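Local structure of uncharacterized protein VP1736 (Vibrio parahaemolyticus, 3LXQ) at residues 88-93 with 240-245; 177-182 with 225-230. The protein is of unknown function but carries a sulfatase-family domain of the alkaline phosphatase clan, an alpha/beta fold built around a mixed central sheet. All coordinates share one frame; numbering follows the deposited sequence.

Contact 1 (88-93 with 240-245); sequences LVILLQ and PFFSLV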
# COMPACT_ATOMS: atom_id res chain seq x y z
N LEU A 88 6.47 11.81 -7.40
CA LEU A 88 5.69 10.94 -6.52
C LEU A 88 6.51 10.32 -5.38
O LEU A 88 7.44 9.55 -5.61
CB LEU A 88 4.98 9.84 -7.33
CG LEU A 88 4.23 8.77 -6.54
CD1 LEU A 88 3.04 9.34 -5.76
CD2 LEU A 88 3.78 7.68 -7.48
N VAL A 89 6.12 10.65 -4.15
CA VAL A 89 6.82 10.17 -2.97
C VAL A 89 5.86 9.31 -2.16
O VAL A 89 4.80 9.78 -1.73
CB VAL A 89 7.39 11.35 -2.12
CG1 VAL A 89 7.82 10.90 -0.75
CG2 VAL A 89 8.55 12.02 -2.86
N ILE A 90 6.23 8.03 -2.01
CA ILE A 90 5.48 7.11 -1.17
C ILE A 90 6.23 6.89 0.15
O ILE A 90 7.36 6.42 0.16
CB ILE A 90 5.27 5.74 -1.89
CG1 ILE A 90 4.40 5.92 -3.15
CG2 ILE A 90 4.62 4.72 -0.93
CD1 ILE A 90 4.32 4.66 -4.05
N LEU A 91 5.59 7.24 1.26
CA LEU A 91 6.22 7.13 2.58
C LEU A 91 5.53 5.97 3.27
O LEU A 91 4.53 6.16 3.97
CB LEU A 91 6.06 8.42 3.38
CG LEU A 91 6.56 9.71 2.71
CD1 LEU A 91 6.16 10.96 3.53
CD2 LEU A 91 8.06 9.66 2.49
N LEU A 92 6.07 4.78 3.05
CA LEU A 92 5.49 3.53 3.55
C LEU A 92 5.81 3.33 5.03
O LEU A 92 6.97 3.41 5.46
CB LEU A 92 5.92 2.33 2.69
CG LEU A 92 5.29 0.95 2.95
CD1 LEU A 92 3.80 0.93 2.76
CD2 LEU A 92 5.94 -0.14 2.08
N GLN A 93 4.77 3.11 5.82
CA GLN A 93 4.89 3.12 7.26
C GLN A 93 4.84 1.71 7.80
O GLN A 93 3.77 1.07 7.81
CB GLN A 93 3.79 3.98 7.89
CG GLN A 93 3.71 5.39 7.33
CD GLN A 93 4.95 6.21 7.64
OE1 GLN A 93 5.42 6.20 8.77
NE2 GLN A 93 5.49 6.90 6.64
N PRO A 240 11.44 14.19 -13.44
CA PRO A 240 10.49 13.84 -12.41
C PRO A 240 10.98 12.55 -11.74
O PRO A 240 11.52 11.67 -12.42
CB PRO A 240 9.19 13.59 -13.19
CG PRO A 240 9.65 13.24 -14.58
CD PRO A 240 10.86 14.09 -14.80
N PHE A 241 10.82 12.46 -10.43
CA PHE A 241 11.24 11.26 -9.71
C PHE A 241 10.10 10.56 -8.99
O PHE A 241 9.13 11.20 -8.57
CB PHE A 241 12.36 11.58 -8.71
CG PHE A 241 11.98 12.60 -7.67
CD1 PHE A 241 11.48 12.20 -6.43
CD2 PHE A 241 12.15 13.96 -7.91
CE1 PHE A 241 11.14 13.14 -5.46
CE2 PHE A 241 11.82 14.91 -6.94
CZ PHE A 241 11.31 14.49 -5.72
N PHE A 242 10.25 9.24 -8.85
CA PHE A 242 9.35 8.41 -8.05
C PHE A 242 10.17 7.76 -6.94
O PHE A 242 11.12 7.01 -7.21
CB PHE A 242 8.65 7.34 -8.90
CG PHE A 242 8.08 6.19 -8.09
CD1 PHE A 242 7.14 6.43 -7.09
CD2 PHE A 242 8.47 4.88 -8.35
CE1 PHE A 242 6.60 5.37 -6.33
CE2 PHE A 242 7.94 3.81 -7.60
CZ PHE A 242 7.00 4.06 -6.59
N SER A 243 9.80 8.05 -5.70
CA SER A 243 10.52 7.56 -4.54
C SER A 243 9.65 6.75 -3.58
O SER A 243 8.63 7.22 -3.09
CB SER A 243 11.16 8.73 -3.81
OG SER A 243 11.93 8.29 -2.70
N LEU A 244 10.09 5.52 -3.31
CA LEU A 244 9.51 4.70 -2.24
C LEU A 244 10.43 4.75 -1.03
O LEU A 244 11.58 4.35 -1.11
CB LEU A 244 9.30 3.24 -2.71
CG LEU A 244 8.89 2.22 -1.63
CD1 LEU A 244 7.56 2.58 -0.99
CD2 LEU A 244 8.86 0.81 -2.17
N VAL A 245 9.90 5.24 0.09
CA VAL A 245 10.64 5.42 1.34
C VAL A 245 9.95 4.57 2.39
O VAL A 245 8.75 4.72 2.61
CB VAL A 245 10.59 6.89 1.82
CG1 VAL A 245 11.33 7.04 3.13
CG2 VAL A 245 11.13 7.87 0.75

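Contact 2 (177-182 with 225-230); sequences QFIYGG and NKADEE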
# COMPACT_ATOMS: atom_id res chain seq x y z
N GLN A 177 13.55 5.37 -7.41
CA GLN A 177 14.40 5.02 -6.28
C GLN A 177 13.63 4.43 -5.12
O GLN A 177 12.42 4.58 -5.02
CB GLN A 177 15.22 6.23 -5.80
CG GLN A 177 14.38 7.36 -5.22
CD GLN A 177 15.19 8.42 -4.51
OE1 GLN A 177 16.41 8.53 -4.69
NE2 GLN A 177 14.52 9.22 -3.68
N PHE A 178 14.38 3.74 -4.26
CA PHE A 178 13.87 3.18 -3.03
C PHE A 178 14.78 3.69 -1.93
O PHE A 178 15.98 3.55 -2.02
CB PHE A 178 13.94 1.66 -3.12
CG PHE A 178 13.64 0.94 -1.83
CD1 PHE A 178 12.46 1.16 -1.12
CD2 PHE A 178 14.54 -0.01 -1.34
CE1 PHE A 178 12.18 0.48 0.07
CE2 PHE A 178 14.27 -0.71 -0.16
CZ PHE A 178 13.08 -0.47 0.55
N ILE A 179 14.21 4.32 -0.91
CA ILE A 179 15.01 4.73 0.24
C ILE A 179 14.61 3.91 1.46
O ILE A 179 13.45 3.87 1.83
CB ILE A 179 14.88 6.24 0.57
CG1 ILE A 179 15.12 7.11 -0.68
CG2 ILE A 179 15.89 6.62 1.66
CD1 ILE A 179 14.91 8.63 -0.44
N TYR A 180 15.61 3.28 2.07
CA TYR A 180 15.46 2.40 3.21
C TYR A 180 16.57 2.69 4.23
O TYR A 180 17.66 3.11 3.84
CB TYR A 180 15.55 0.96 2.71
CG TYR A 180 15.18 -0.12 3.69
CD1 TYR A 180 14.00 -0.05 4.42
CD2 TYR A 180 16.00 -1.24 3.86
CE1 TYR A 180 13.66 -1.05 5.30
CE2 TYR A 180 15.67 -2.25 4.74
CZ TYR A 180 14.49 -2.15 5.46
OH TYR A 180 14.15 -3.14 6.34
N GLY A 181 16.30 2.45 5.51
CA GLY A 181 17.27 2.66 6.57
C GLY A 181 18.21 1.49 6.89
O GLY A 181 19.31 1.70 7.40
N GLY A 182 17.75 0.27 6.61
CA GLY A 182 18.50 -0.95 6.88
C GLY A 182 19.14 -1.56 5.65
O GLY A 182 19.56 -0.84 4.74
N ASN A 225 15.62 12.53 6.98
CA ASN A 225 16.60 13.56 6.60
C ASN A 225 17.21 13.19 5.25
O ASN A 225 17.42 14.05 4.39
CB ASN A 225 17.73 13.72 7.64
CG ASN A 225 17.23 14.17 9.02
OD1 ASN A 225 17.78 13.75 10.04
ND2 ASN A 225 16.23 15.04 9.05
N LYS A 226 17.47 11.90 5.06
CA LYS A 226 18.05 11.37 3.84
C LYS A 226 17.11 11.55 2.67
O LYS A 226 17.54 11.82 1.55
CB LYS A 226 18.36 9.87 3.99
CG LYS A 226 19.20 9.28 2.85
CD LYS A 226 20.52 10.06 2.73
CE LYS A 226 21.61 9.28 2.02
NZ LYS A 226 22.78 10.20 1.73
N ALA A 227 15.82 11.38 2.94
CA ALA A 227 14.79 11.53 1.93
C ALA A 227 14.82 12.97 1.45
O ALA A 227 15.12 13.24 0.28
CB ALA A 227 13.44 11.15 2.49
N ASP A 228 14.55 13.89 2.38
CA ASP A 228 14.62 15.35 2.16
C ASP A 228 15.89 15.80 1.41
O ASP A 228 15.84 16.74 0.61
CB ASP A 228 14.49 16.08 3.50
CG ASP A 228 14.75 17.59 3.39
OD1 ASP A 228 15.87 18.01 3.73
OD2 ASP A 228 13.84 18.34 2.96
N GLU A 229 17.01 15.13 1.69
CA GLU A 229 18.29 15.36 1.01
C GLU A 229 18.23 14.91 -0.46
O GLU A 229 18.70 15.62 -1.35
CB GLU A 229 19.42 14.57 1.70
CG GLU A 229 20.49 15.38 2.42
CD GLU A 229 21.77 14.58 2.65
OE1 GLU A 229 21.70 13.35 2.86
OE2 GLU A 229 22.86 15.20 2.60
N GLU A 230 17.67 13.73 -0.68
CA GLU A 230 17.60 13.11 -2.00
C GLU A 230 16.61 13.83 -2.90
O GLU A 230 16.77 13.85 -4.11
CB GLU A 230 17.16 11.64 -1.86
CG GLU A 230 18.31 10.68 -1.57
CD GLU A 230 19.25 10.54 -2.75
OE1 GLU A 230 20.31 11.21 -2.75
OE2 GLU A 230 18.93 9.80 -3.70

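Contact 1 (88-93 with 240-245)
Ile90 and Phe242 touch through the outer end of the isoleucine: CD1 lies 3.3 Å from Phe242 CE1, near the ring plane, with Ile90 CG1 at the same edge. With its CG1 anti to the carbonyl carbon (chi1 -63°), Ile90 sends this branch back toward Phe242, while its CG2 runs beside the carbonyl carbon and meets Leu244 CD1 at 3.6 Å. Leu88 lies alongside Phe242, pointing the same way, and brings CD2 to 3.6 Å from the ring's CD1. Val89, Leu91, Ser243 and Val245 occupy the other face of the sheet, where Leu91 CD2 packs 3.8 Å from Val245 CB and Val89 CG2 approaches the Phe241 edge.

These packings are set by a parallel pairing whose strand axes differ by 4°. Five backbone bonds hold it, from Leu88 N to Phe241 O (3.0 Å) through Ser243 N, Ile90 N and Val245 N to Leu92 N on Val245 O (2.7 Å); the last is the most bent, 145° at the hydrogen. These are adjacent strands in the central mixed sheet of the sulfatase-family domain, with helices on its opposite faces: 165-171 touches Leu88 and Phe242, 220-234 touches Val89, Ser243 and Val245. Strand 298-304 pairs with the far edge of 88-93. Because every touching residue is buried, the five backbone bonds matter: they satisfy N-H and C=O groups in a sheet interior with largely hydrocarbon faces.

Contact 2 (177-182 with 225-230)
Lys226 makes the first and loosest approach along the helix, its CG 4.4 Å from Ile179 CG2. The lysine chain then leads away from the strand, and NZ forms a salt bridge at 3.5 Å with Glu229 OE1, three residues on, about one turn along the helix. Ala227 comes next and brings its backbone into the packing: Ile179 CD1 stands 3.7 Å from Ala227 CA and 4.1 Å from Ala227 CB. The extended CG1 branch of Ile179 carries CD1 out to the helix. Glu230 completes the set: Glu230 CB lies 4.0 Å from Ile179 CD1. Its chain bends at chi2 (-68°), and the side chains of Glu230 and Gln177 cross obliquely, with the carboxylate beside the Gln177 amide and the two planes nearly coplanar, 26° apart. Glu230 OE1 pairs with Arg233, a salt bridge that would be expected to favour the charged form of this buried acid.

The axes of helix segment 225-230 and strand 177-180 approach to 9.4 Å at 153° between their directions, so this part of helix 220-234 runs roughly antiparallel to the strand. Leu223 and Phe231 of this helix also touch Ile179, while strands 200-202 and 241-246 adjoin strand 175-180 within the sheet.

How the contacts relate
From the N terminus, strand 87-93 comes first; well after it come strand 175-180 and, past strand 200-202, helix 220-234, before strand 241-246 returns to pair with 87-93. Contact 1 therefore closes a long loop, with 146 residues between its segments; contact 2 closes a shorter one of 42, lying wholly within the first. Their centres are about 9 Å apart. Strand 241-246 sits between 87-93 and 175-180 in the sheet, and Leu244 O lies 2.6 Å from Ile179 N, a probable hydrogen bond. Contact 1 thus joins strands within the sheet, whereas contact 2 packs onto it the helix that immediately precedes strand 241-246.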